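Local coordinates for periplasmic binding protein (Sulfurospirillum deleyianum, PDB 4PAG), which probably captures a small solute in the periplasm for an ABC transporter, and holds a free histidine in its binding pocket, at residues W268-R271 and M276-L279; Y259-S264 and A281-S286; E2-L7 and V137-E142; K118-I121 and Q125-P128. One frame throughout, in Å; residues are numbered along the deposited sequence.

Interaction 1. Residues W268-R271 and M276-L279; sequences WTDR and MRIL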
loop_
_atom_site.group_PDB
_atom_site.type_symbol
_atom_site.label_atom_id
_atom_site.label_comp_id
_atom_site.label_asym_id
_atom_site.label_seq_id
_atom_site.Cartn_x
_atom_site.Cartn_y
_atom_site.Cartn_z
ATOM N N TRP A 268 -1.691 1.457 -5.852
ATOM C CA TRP A 268 -2.982 1.322 -5.190
ATOM C C TRP A 268 -3.115 0.063 -4.326
ATOM O O TRP A 268 -3.977 0.033 -3.456
ATOM C CB TRP A 268 -4.143 1.367 -6.205
ATOM C CG TRP A 268 -4.458 2.740 -6.728
ATOM C CD1 TRP A 268 -3.645 3.841 -6.703
ATOM C CD2 TRP A 268 -5.662 3.151 -7.382
ATOM N NE1 TRP A 268 -4.276 4.906 -7.278
ATOM C CE2 TRP A 268 -5.513 4.512 -7.711
ATOM C CE3 TRP A 268 -6.854 2.501 -7.721
ATOM C CZ2 TRP A 268 -6.515 5.240 -8.358
ATOM C CZ3 TRP A 268 -7.842 3.227 -8.364
ATOM C CH2 TRP A 268 -7.663 4.574 -8.677
ATOM N N THR A 269 -2.290 -0.964 -4.545
ATOM C CA THR A 269 -2.472 -2.234 -3.806
ATOM C C THR A 269 -1.242 -2.876 -3.150
ATOM O O THR A 269 -1.405 -3.647 -2.203
ATOM C CB THR A 269 -3.190 -3.308 -4.671
ATOM O OG1 THR A 269 -2.287 -3.855 -5.641
ATOM C CG2 THR A 269 -4.391 -2.719 -5.380
ATOM N N ASP A 270 -0.031 -2.562 -3.610
ATOM C CA ASP A 270 1.164 -3.311 -3.195
ATOM C C ASP A 270 2.457 -2.620 -3.672
ATOM O O ASP A 270 2.413 -1.764 -4.550
ATOM C CB ASP A 270 1.073 -4.722 -3.792
ATOM C CG ASP A 270 2.050 -5.701 -3.180
ATOM O OD1 ASP A 270 2.571 -5.442 -2.073
ATOM O OD2 ASP A 270 2.282 -6.757 -3.811
ATOM N N ARG A 271 3.601 -2.976 -3.084
ATOM C CA ARG A 271 4.903 -2.531 -3.581
ATOM C C ARG A 271 5.011 -0.998 -3.564
ATOM O O ARG A 271 5.402 -0.388 -4.553
ATOM C CB ARG A 271 5.156 -3.072 -5.010
ATOM C CG ARG A 271 4.843 -4.544 -5.215
ATOM C CD ARG A 271 5.678 -5.470 -4.333
ATOM N NE ARG A 271 5.149 -6.834 -4.341
ATOM C CZ ARG A 271 5.754 -7.896 -3.803
ATOM N NH1 ARG A 271 6.945 -7.793 -3.225
ATOM N NH2 ARG A 271 5.163 -9.081 -3.854
HETATM N N MSE A 276 -2.939 3.698 0.599
HETATM C CA MSE A 276 -3.618 3.757 -0.711
HETATM C C MSE A 276 -4.660 2.665 -0.851
HETATM O O MSE A 276 -5.605 2.792 -1.649
HETATM C CB MSE A 276 -2.635 3.594 -1.869
HETATM C CG MSE A 276 -1.604 4.705 -1.998
HETATM SE SE MSE A 276 -2.411 6.455 -2.404
HETATM C CE MSE A 276 -3.095 6.083 -4.219
ATOM N N ARG A 277 -4.508 1.593 -0.076
ATOM C CA ARG A 277 -5.469 0.478 -0.065
ATOM C C ARG A 277 -6.880 0.877 0.359
ATOM O O ARG A 277 -7.855 0.208 -0.008
ATOM C CB ARG A 277 -4.963 -0.651 0.822
ATOM C CG ARG A 277 -3.773 -1.371 0.223
ATOM C CD ARG A 277 -3.017 -2.221 1.232
ATOM N NE ARG A 277 -2.108 -3.093 0.508
ATOM C CZ ARG A 277 -1.446 -4.127 1.010
ATOM N NH1 ARG A 277 -1.538 -4.450 2.301
ATOM N NH2 ARG A 277 -0.670 -4.846 0.198
ATOM N N ILE A 278 -6.987 1.961 1.126
ATOM C CA ILE A 278 -8.279 2.565 1.436
ATOM C C ILE A 278 -9.107 2.760 0.154
ATOM O O ILE A 278 -10.306 2.481 0.135
ATOM C CB ILE A 278 -8.074 3.906 2.165
ATOM C CG1 ILE A 278 -7.539 3.637 3.574
ATOM C CG2 ILE A 278 -9.368 4.703 2.237
ATOM C CD1 ILE A 278 -6.762 4.800 4.161
ATOM N N LEU A 279 -8.449 3.223 -0.905
ATOM C CA LEU A 279 -9.075 3.380 -2.215
ATOM C C LEU A 279 -8.897 2.128 -3.069
ATOM O O LEU A 279 -9.832 1.689 -3.747
ATOM C CB LEU A 279 -8.470 4.580 -2.939
ATOM C CG LEU A 279 -8.940 4.839 -4.369
ATOM C CD1 LEU A 279 -10.401 5.235 -4.380
ATOM C CD2 LEU A 279 -8.086 5.924 -5.007
#
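The backbone carbonyl oxygen of T269 is gripped side-on by the guanidinium of R277, which sends two N-H groups to this one atom. R277 NH2 lies 2.8 Å from T269 O and in its carbonyl plane; R277 NE, 2.9 Å from the same oxygen, comes in from above that plane. Both bonds are bent, 145° at the hydrogen, as expected when two neighbouring nitrogens converge on one acceptor. Extended from CG to NE, the R277 chain spans from helix 277-288 back to the loop. R277 NH2 also bonds to F190 O, and D270, whose OD1 stays 4.0 Å from R277 NH2, forms a salt bridge with R271 and hydrogen bonds with H191 and Y175.

On the other flank the W268 indole carries the apolar half. L279 CD2 sits over one face, 3.9 Å from the six-membered ring centroid, while selenomethionine M276, bent at chi2 and chi3, brings CE obliquely to 3.4 Å from W268 CD1. W268 NE1 is satisfied by Y305 OH on helix 297-309. The D270 carboxylate may still favour the positive charge of R277, though D270 is already paired with R271 and this buried cation spends direct bonds on neutral carbonyls.

Interaction 2. Residues Y259-S264 and A281-S286; sequences YLVPKS and AHWIAS. With HIS (histidine), chain E.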
loop_
_atom_site.group_PDB
_atom_site.type_symbol
_atom_site.label_atom_id
_atom_site.label_comp_id
_atom_site.label_asym_id
_atom_site.label_seq_id
_atom_site.Cartn_x
_atom_site.Cartn_y
_atom_site.Cartn_z
ATOM N N TYR A 259 -7.075 -6.624 -15.114
ATOM C CA TYR A 259 -6.954 -5.193 -14.799
ATOM C C TYR A 259 -5.587 -4.848 -14.242
ATOM O O TYR A 259 -5.060 -5.558 -13.379
ATOM C CB TYR A 259 -8.058 -4.764 -13.815
ATOM C CG TYR A 259 -9.447 -5.158 -14.293
ATOM C CD1 TYR A 259 -10.086 -4.444 -15.297
ATOM C CD2 TYR A 259 -10.089 -6.282 -13.781
ATOM C CE1 TYR A 259 -11.335 -4.828 -15.772
ATOM C CE2 TYR A 259 -11.348 -6.665 -14.238
ATOM C CZ TYR A 259 -11.965 -5.926 -15.230
ATOM O OH TYR A 259 -13.208 -6.288 -15.684
ATOM N N LEU A 260 -5.024 -3.755 -14.749
ATOM C CA LEU A 260 -3.699 -3.291 -14.365
ATOM C C LEU A 260 -3.818 -2.348 -13.166
ATOM O O LEU A 260 -4.581 -1.394 -13.189
ATOM C CB LEU A 260 -3.035 -2.574 -15.544
ATOM C CG LEU A 260 -1.595 -2.086 -15.418
ATOM C CD1 LEU A 260 -0.625 -3.235 -15.204
ATOM C CD2 LEU A 260 -1.214 -1.279 -16.659
ATOM N N VAL A 261 -3.071 -2.626 -12.112
ATOM C CA VAL A 261 -3.138 -1.810 -10.896
ATOM C C VAL A 261 -2.578 -0.409 -11.165
ATOM O O VAL A 261 -1.460 -0.287 -11.653
ATOM C CB VAL A 261 -2.339 -2.461 -9.742
ATOM C CG1 VAL A 261 -2.354 -1.589 -8.501
ATOM C CG2 VAL A 261 -2.891 -3.835 -9.403
ATOM N N PRO A 262 -3.345 0.653 -10.849
ATOM C CA PRO A 262 -2.816 2.012 -10.946
ATOM C C PRO A 262 -1.669 2.303 -9.990
ATOM O O PRO A 262 -1.596 1.739 -8.883
ATOM C CB PRO A 262 -4.017 2.891 -10.592
ATOM C CG PRO A 262 -5.206 2.045 -10.884
ATOM C CD PRO A 262 -4.778 0.656 -10.521
ATOM N N LYS A 263 -0.791 3.197 -10.421
ATOM C CA LYS A 263 0.485 3.429 -9.744
ATOM C C LYS A 263 0.816 4.887 -9.471
ATOM O O LYS A 263 1.880 5.169 -8.922
ATOM C CB LYS A 263 1.612 2.825 -10.586
ATOM C CG LYS A 263 1.503 1.325 -10.721
ATOM C CD LYS A 263 2.449 0.759 -11.743
ATOM C CE LYS A 263 2.295 -0.749 -11.794
ATOM N NZ LYS A 263 1.027 -1.153 -12.454
ATOM N N SER A 264 -0.082 5.805 -9.834
ATOM C CA SER A 264 0.212 7.235 -9.815
ATOM C C SER A 264 -0.482 7.964 -8.658
ATOM O O SER A 264 -1.710 8.037 -8.626
ATOM C CB SER A 264 -0.202 7.869 -11.144
ATOM O OG SER A 264 0.481 7.256 -12.227
ATOM N N ALA A 281 -8.651 -1.045 -2.418
ATOM C CA ALA A 281 -9.549 -2.170 -2.130
ATOM C C ALA A 281 -10.943 -1.931 -2.717
ATOM O O ALA A 281 -11.602 -2.873 -3.158
ATOM C CB ALA A 281 -9.625 -2.429 -0.641
ATOM N N HIS A 282 -11.381 -0.676 -2.745
ATOM C CA HIS A 282 -12.633 -0.332 -3.433
ATOM C C HIS A 282 -12.521 -0.560 -4.936
ATOM O O HIS A 282 -13.428 -1.135 -5.560
ATOM C CB HIS A 282 -13.059 1.107 -3.150
ATOM C CG HIS A 282 -13.857 1.254 -1.898
ATOM N ND1 HIS A 282 -15.213 1.021 -1.854
ATOM C CD2 HIS A 282 -13.490 1.589 -0.640
ATOM C CE1 HIS A 282 -15.650 1.213 -0.623
ATOM N NE2 HIS A 282 -14.622 1.557 0.133
ATOM N N TRP A 283 -11.416 -0.112 -5.514
ATOM C CA TRP A 283 -11.148 -0.362 -6.932
ATOM C C TRP A 283 -11.188 -1.861 -7.241
ATOM O O TRP A 283 -11.852 -2.289 -8.201
ATOM C CB TRP A 283 -9.807 0.247 -7.336
ATOM C CG TRP A 283 -9.394 -0.100 -8.727
ATOM C CD1 TRP A 283 -9.865 0.456 -9.883
ATOM C CD2 TRP A 283 -8.434 -1.083 -9.117
ATOM N NE1 TRP A 283 -9.252 -0.115 -10.964
ATOM C CE2 TRP A 283 -8.375 -1.070 -10.526
ATOM C CE3 TRP A 283 -7.622 -1.980 -8.418
ATOM C CZ2 TRP A 283 -7.527 -1.904 -11.246
ATOM C CZ3 TRP A 283 -6.791 -2.823 -9.137
ATOM C CH2 TRP A 283 -6.748 -2.774 -10.539
ATOM N N ILE A 284 -10.498 -2.658 -6.428
ATOM C CA ILE A 284 -10.561 -4.124 -6.558
ATOM C C ILE A 284 -12.010 -4.650 -6.458
ATOM O O ILE A 284 -12.437 -5.477 -7.281
ATOM C CB ILE A 284 -9.680 -4.847 -5.507
ATOM C CG1 ILE A 284 -8.192 -4.610 -5.791
ATOM C CG2 ILE A 284 -9.943 -6.342 -5.514
ATOM C CD1 ILE A 284 -7.300 -4.940 -4.611
ATOM N N ALA A 285 -12.757 -4.195 -5.454
ATOM C CA ALA A 285 -14.151 -4.634 -5.286
ATOM C C ALA A 285 -15.001 -4.336 -6.526
ATOM O O ALA A 285 -15.831 -5.162 -6.944
ATOM C CB ALA A 285 -14.771 -3.990 -4.053
ATOM N N SER A 286 -14.776 -3.166 -7.116
ATOM C CA SER A 286 -15.483 -2.749 -8.331
ATOM C C SER A 286 -15.192 -3.692 -9.502
ATOM O O SER A 286 -16.049 -3.900 -10.354
ATOM C CB SER A 286 -15.136 -1.305 -8.715
ATOM O OG SER A 286 -13.858 -1.199 -9.341
HETATM N N HIS E . -0.578 1.832 -17.290
HETATM C CA HIS E . -0.120 2.077 -15.894
HETATM C C HIS E . 1.212 1.387 -15.637
HETATM O O HIS E . 1.339 0.354 -14.965
HETATM C CB HIS E . -1.168 1.617 -14.888
HETATM C CG HIS E . -2.554 2.080 -15.209
HETATM N ND1 HIS E . -3.681 1.371 -14.852
HETATM C CD2 HIS E . -2.994 3.181 -15.861
HETATM C CE1 HIS E . -4.757 2.021 -15.260
HETATM N NE2 HIS E . -4.368 3.123 -15.875
HETATM O OXT HIS E . 2.215 1.878 -16.131
#
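W283 reaches from helix 277-288 to the end of strand 258-260 and is the one residue of 281-286 that touches 259-264. The tight part lies around the six-membered half of its indole. P262 CD stands over one face, 3.9 Å from the ring centroid and 13° off the normal, a CH-pi contact made by two side chains that approach from opposite directions. Beside it, V261 CA comes to 3.8 Å from W283 CH2, and L260 O lies 3.6 Å from W283 CZ2, both obliquely. W283 CG is anti to the backbone N (chi1 173°), which swings the indole off the helix toward the strand end. W268 adds an edge-to-face ring contact.

The Y259 margin is looser: its CB rests 3.9 Å from W283 CZ2, but the phenol leads away and is partly exposed. No hydrogen bond joins the two segments.

Beyond the backbone from W283 lies the bound histidine. K263 NZ donates to O of the histidine at 2.9 Å and is itself steadied by V261 O, 2.8 Å from NZ and in that carbonyl's plane, and by Q233 O. The ligand's ND1 makes a weak bond to L260 O. The indole thus backs the end of edge strand 258-260 and the loop after it, which supply L260, V261 and K263 to the pocket, consistent with the two-lobed periplasmic binding protein fold, where ligands bind at the ends of parallel strands.

Interaction 3. Residues E2-L7 and V137-E142; sequences ESRTFL and VMQKEE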
loop_
_atom_site.group_PDB
_atom_site.type_symbol
_atom_site.label_atom_id
_atom_site.label_comp_id
_atom_site.label_asym_id
_atom_site.label_seq_id
_atom_site.Cartn_x
_atom_site.Cartn_y
_atom_site.Cartn_z
ATOM N N GLU A 2 4.247 13.549 29.188
ATOM C CA GLU A 2 2.926 12.870 29.401
ATOM C C GLU A 2 2.093 12.899 28.120
ATOM O O GLU A 2 1.736 11.855 27.571
ATOM C CB GLU A 2 2.158 13.531 30.551
ATOM N N SER A 3 1.797 14.106 27.649
ATOM C CA SER A 3 1.189 14.309 26.337
ATOM C C SER A 3 2.176 13.913 25.230
ATOM O O SER A 3 1.775 13.574 24.113
ATOM C CB SER A 3 0.787 15.773 26.176
ATOM O OG SER A 3 0.078 15.977 24.971
ATOM N N ARG A 4 3.466 13.972 25.558
ATOM C CA ARG A 4 4.536 13.606 24.644
ATOM C C ARG A 4 5.183 12.261 24.969
ATOM O O ARG A 4 6.290 11.977 24.501
ATOM C CB ARG A 4 5.591 14.716 24.628
ATOM C CG ARG A 4 5.041 16.081 24.240
ATOM C CD ARG A 4 4.286 16.049 22.910
ATOM N NE ARG A 4 5.165 15.718 21.789
ATOM C CZ ARG A 4 4.781 15.188 20.624
ATOM N NH1 ARG A 4 5.699 14.956 19.691
ATOM N NH2 ARG A 4 3.505 14.874 20.377
ATOM N N THR A 5 4.479 11.426 25.735
ATOM C CA THR A 5 4.976 10.107 26.114
ATOM C C THR A 5 4.374 9.049 25.209
ATOM O O THR A 5 3.156 8.979 25.054
ATOM C CB THR A 5 4.637 9.762 27.572
ATOM O OG1 THR A 5 5.228 10.735 28.433
ATOM C CG2 THR A 5 5.175 8.382 27.946
ATOM N N PHE A 6 5.236 8.230 24.621
ATOM C CA PHE A 6 4.812 7.160 23.716
ATOM C C PHE A 6 5.568 5.885 24.045
ATOM O O PHE A 6 6.696 5.941 24.530
ATOM C CB PHE A 6 5.089 7.556 22.259
ATOM C CG PHE A 6 4.321 8.760 21.809
ATOM C CD1 PHE A 6 4.842 10.038 21.981
ATOM C CD2 PHE A 6 3.063 8.621 21.239
ATOM C CE1 PHE A 6 4.126 11.154 21.577
ATOM C CE2 PHE A 6 2.340 9.735 20.838
ATOM C CZ PHE A 6 2.871 11.002 21.009
ATOM N N LEU A 7 4.953 4.737 23.780
ATOM C CA LEU A 7 5.644 3.459 23.936
ATOM C C LEU A 7 6.454 3.196 22.673
ATOM O O LEU A 7 5.909 3.208 21.587
ATOM C CB LEU A 7 4.655 2.321 24.182
ATOM C CG LEU A 7 3.813 2.425 25.460
ATOM C CD1 LEU A 7 2.842 1.254 25.550
ATOM C CD2 LEU A 7 4.688 2.493 26.702
ATOM N N VAL A 137 1.735 12.158 17.374
ATOM C CA VAL A 137 3.201 12.182 17.295
ATOM C C VAL A 137 3.719 13.462 16.629
ATOM O O VAL A 137 4.553 14.180 17.197
ATOM C CB VAL A 137 3.755 10.940 16.551
ATOM C CG1 VAL A 137 5.256 11.060 16.330
ATOM C CG2 VAL A 137 3.442 9.667 17.327
HETATM N N MSE A 138 3.180 13.763 15.452
HETATM C CA MSE A 138 3.644 14.873 14.639
HETATM C C MSE A 138 3.016 16.219 14.988
HETATM O O MSE A 138 3.382 17.224 14.404
HETATM C CB MSE A 138 3.327 14.520 13.171
HETATM C CG MSE A 138 4.109 13.313 12.652
HETATM SE SE MSE A 138 3.596 12.821 10.808
HETATM C CE MSE A 138 4.313 14.460 9.967
ATOM N N GLN A 139 2.064 16.250 15.920
ATOM C CA GLN A 139 1.265 17.451 16.213
ATOM C C GLN A 139 0.571 17.975 14.955
ATOM O O GLN A 139 0.563 19.181 14.696
ATOM C CB GLN A 139 2.124 18.555 16.842
ATOM C CG GLN A 139 2.882 18.145 18.098
ATOM C CD GLN A 139 2.078 18.342 19.361
ATOM O OE1 GLN A 139 0.882 18.052 19.394
ATOM N NE2 GLN A 139 2.727 18.839 20.414
ATOM N N LYS A 140 0.011 17.050 14.180
ATOM C CA LYS A 140 -0.752 17.350 12.972
ATOM C C LYS A 140 -2.112 16.657 13.110
ATOM O O LYS A 140 -2.571 15.921 12.213
ATOM C CB LYS A 140 -0.005 16.830 11.739
ATOM C CG LYS A 140 1.299 17.555 11.426
ATOM C CD LYS A 140 1.102 19.014 11.028
ATOM C CE LYS A 140 0.152 19.149 9.851
ATOM N NZ LYS A 140 0.213 20.496 9.231
ATOM N N GLU A 141 -2.754 16.906 14.244
ATOM C CA GLU A 141 -3.931 16.161 14.653
ATOM C C GLU A 141 -5.133 16.402 13.727
ATOM O O GLU A 141 -5.802 15.453 13.328
ATOM C CB GLU A 141 -4.316 16.491 16.106
ATOM C CG GLU A 141 -3.248 16.174 17.151
ATOM C CD GLU A 141 -2.365 17.369 17.517
ATOM O OE1 GLU A 141 -2.168 18.298 16.685
ATOM O OE2 GLU A 141 -1.852 17.372 18.655
ATOM N N GLU A 142 -5.405 17.657 13.373
ATOM C CA GLU A 142 -6.584 17.933 12.537
ATOM C C GLU A 142 -6.417 17.336 11.144
ATOM O O GLU A 142 -7.356 16.766 10.606
ATOM C CB GLU A 142 -6.888 19.426 12.427
ATOM C CG GLU A 142 -7.351 20.086 13.717
ATOM C CD GLU A 142 -8.520 19.381 14.373
ATOM O OE1 GLU A 142 -9.418 18.891 13.650
ATOM O OE2 GLU A 142 -8.547 19.328 15.619
HETATM O O HOH W 1 1.288 15.703 21.793
HETATM O O HOH W 2 1.424 18.456 23.621
#
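R4 NH1 donates to V137 O at 2.9 Å, nearly straight at 164° and in the carbonyl plane, with a longer, weak bond from R4 NH2 to the same oxygen. The guanidinium meets this carbonyl at its edge, while the Q139 amide stacks over one face, the two planes only 7° apart and R4 NH2 3.9 Å from Q139 CD. F6 CE1 lies under the opposite face of the guanidinium, toward its rim, and V137 CG2 in turn sits over the F6 ring, 3.7 Å from F6 CE2.

Outside this shell, R4 NH2 also bonds to R136 O and NH1 to P17 O, so several carbonyls fix the rotation of the group. Water 1 accepts from R4 NH2 at 2.8 Å and donates to S3 O, tying the guanidinium to its own turn. Bends at chi2 and chi3 curl the arginine chain toward the helix end, and Q139 is held by E18 O through NE2. A methionine in place of R4 would probably leave V137 O and R136 O without these donors and the Q139 amide without its flat partner.

Q139, with positive phi, closes helix 127-138 in a Schellman motif, and K140 is the N-cap residue of helix 141-163. The arginine therefore clasps a Schellman-capped helix C-terminus to the N-terminal type I turn and strand 5-7.

Interaction 4. Residues K118-I121 and Q125-P128; sequences KVNI and QNYP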
loop_
_atom_site.group_PDB
_atom_site.type_symbol
_atom_site.label_atom_id
_atom_site.label_comp_id
_atom_site.label_asym_id
_atom_site.label_seq_id
_atom_site.Cartn_x
_atom_site.Cartn_y
_atom_site.Cartn_z
ATOM N N LYS A 118 6.711 2.103 16.436
ATOM C CA LYS A 118 6.283 1.217 15.370
ATOM C C LYS A 118 4.769 1.208 15.260
ATOM O O LYS A 118 4.063 1.360 16.261
ATOM C CB LYS A 118 6.849 -0.193 15.571
ATOM C CG LYS A 118 6.345 -0.976 16.774
ATOM C CD LYS A 118 7.121 -2.285 16.840
ATOM C CE LYS A 118 6.425 -3.355 17.656
ATOM N NZ LYS A 118 6.778 -3.275 19.091
ATOM N N VAL A 119 4.280 1.039 14.035
ATOM C CA VAL A 119 2.849 1.040 13.775
ATOM C C VAL A 119 2.445 -0.214 13.007
ATOM O O VAL A 119 3.162 -0.670 12.112
ATOM C CB VAL A 119 2.403 2.315 13.022
ATOM C CG1 VAL A 119 2.746 3.555 13.842
ATOM C CG2 VAL A 119 3.040 2.405 11.644
ATOM N N ASN A 120 1.297 -0.764 13.381
ATOM C CA ASN A 120 0.802 -2.003 12.814
ATOM C C ASN A 120 -0.219 -1.720 11.714
ATOM O O ASN A 120 -1.368 -1.390 11.996
ATOM C CB ASN A 120 0.190 -2.866 13.919
ATOM C CG ASN A 120 -0.151 -4.263 13.444
ATOM O OD1 ASN A 120 -0.238 -4.520 12.248
ATOM N ND2 ASN A 120 -0.344 -5.169 14.381
ATOM N N ILE A 121 0.199 -1.878 10.466
ATOM C CA ILE A 121 -0.638 -1.506 9.318
ATOM C C ILE A 121 -1.013 -2.681 8.418
ATOM O O ILE A 121 -1.546 -2.483 7.325
ATOM C CB ILE A 121 0.061 -0.443 8.455
ATOM C CG1 ILE A 121 1.488 -0.885 8.114
ATOM C CG2 ILE A 121 0.075 0.882 9.191
ATOM C CD1 ILE A 121 2.079 -0.189 6.912
ATOM N N GLN A 125 -7.868 -2.221 8.070
ATOM C CA GLN A 125 -8.839 -1.647 8.995
ATOM C C GLN A 125 -8.153 -0.832 10.103
ATOM O O GLN A 125 -8.794 -0.003 10.742
ATOM C CB GLN A 125 -9.730 -2.742 9.599
ATOM C CG GLN A 125 -10.368 -3.679 8.573
ATOM C CD GLN A 125 -11.704 -3.188 8.040
ATOM O OE1 GLN A 125 -12.374 -3.887 7.285
ATOM N NE2 GLN A 125 -12.112 -2.004 8.457
ATOM N N ASN A 126 -6.854 -1.056 10.316
ATOM C CA ASN A 126 -6.072 -0.269 11.288
ATOM C C ASN A 126 -5.683 1.148 10.832
ATOM O O ASN A 126 -5.203 1.935 11.647
ATOM C CB ASN A 126 -4.778 -0.995 11.679
ATOM C CG ASN A 126 -5.019 -2.272 12.453
ATOM O OD1 ASN A 126 -6.136 -2.575 12.873
ATOM N ND2 ASN A 126 -3.957 -3.033 12.647
ATOM N N TYR A 127 -5.861 1.488 9.555
ATOM C CA TYR A 127 -5.381 2.797 9.083
ATOM C C TYR A 127 -5.940 4.018 9.841
ATOM O O TYR A 127 -5.180 4.928 10.155
ATOM C CB TYR A 127 -5.519 2.948 7.559
ATOM C CG TYR A 127 -4.359 2.288 6.829
ATOM C CD1 TYR A 127 -3.054 2.746 7.004
ATOM C CD2 TYR A 127 -4.557 1.193 6.003
ATOM C CE1 TYR A 127 -1.983 2.133 6.367
ATOM C CE2 TYR A 127 -3.494 0.578 5.360
ATOM C CZ TYR A 127 -2.208 1.046 5.547
ATOM O OH TYR A 127 -1.152 0.424 4.902
ATOM N N PRO A 128 -7.242 4.036 10.168
ATOM C CA PRO A 128 -7.734 5.204 10.907
ATOM C C PRO A 128 -7.000 5.443 12.233
ATOM O O PRO A 128 -6.538 6.557 12.488
ATOM C CB PRO A 128 -9.214 4.884 11.131
ATOM C CG PRO A 128 -9.573 3.959 10.005
ATOM C CD PRO A 128 -8.339 3.125 9.792
#
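I121 overlaps one side of the Y127 phenol, its CG2 3.7 Å from Y127 CE1 and its CB 3.9 Å from both CE1 and OH. The contact sits in a strand-to-helix connection of the parallel sheet 23-25, 92-96, 116-119: the chain leaves edge strand 116-119, turns, and starts helix 127-138. The isoleucine meets the ring obliquely rather than squarely over its face. With I121 CG1 set between the backbone N and the carbonyl carbon (chi1 51°), I121 CG2 is left pointing at the ring, and I121 CD1 ends 3.9 Å from Y127 OH.

Further neighbours adjoin this pair: P29 and V130 touch I121, while M33 and F275 touch Y127. Replacing Y127 by an alanine would probably open a gap beside I121 CG2 and take from M33 and F275 the side chain they touch.

The polar half lies toward the surface, where N120 is exposed. Its side chain turns its amide almost perpendicular, 87°, to that of N126, and N120 OD1 makes a weak bond to D122 N. The link across the turn runs instead to the backbone: N126 ND2 donates to N120 O at 3.1 Å with an angle of 156°, approaching from above the carbonyl plane.

Interactions 1 and 2 form one block: their centres are 8 Å apart, both use helix 277-288, and interaction 1 is nested inside the loop closed by interaction 2. W268 N lies 3.0 Å from P262 O, a probable hydrogen bond, and W268 CZ3 packs 3.7 Å from W283 CG. Interaction 2 holds pocket residues of the bound histidine; the W268 side chain is about 8 Å from it. Interaction 4 touches interaction 1 lightly, I278 CD1 to Y127 CB at 4.1 Å, with centres 14 Å apart. Helix 127-138 carries on from interaction 4 to interaction 3, whose centre lies about 33 Å from that of interaction 2, far from the ligand.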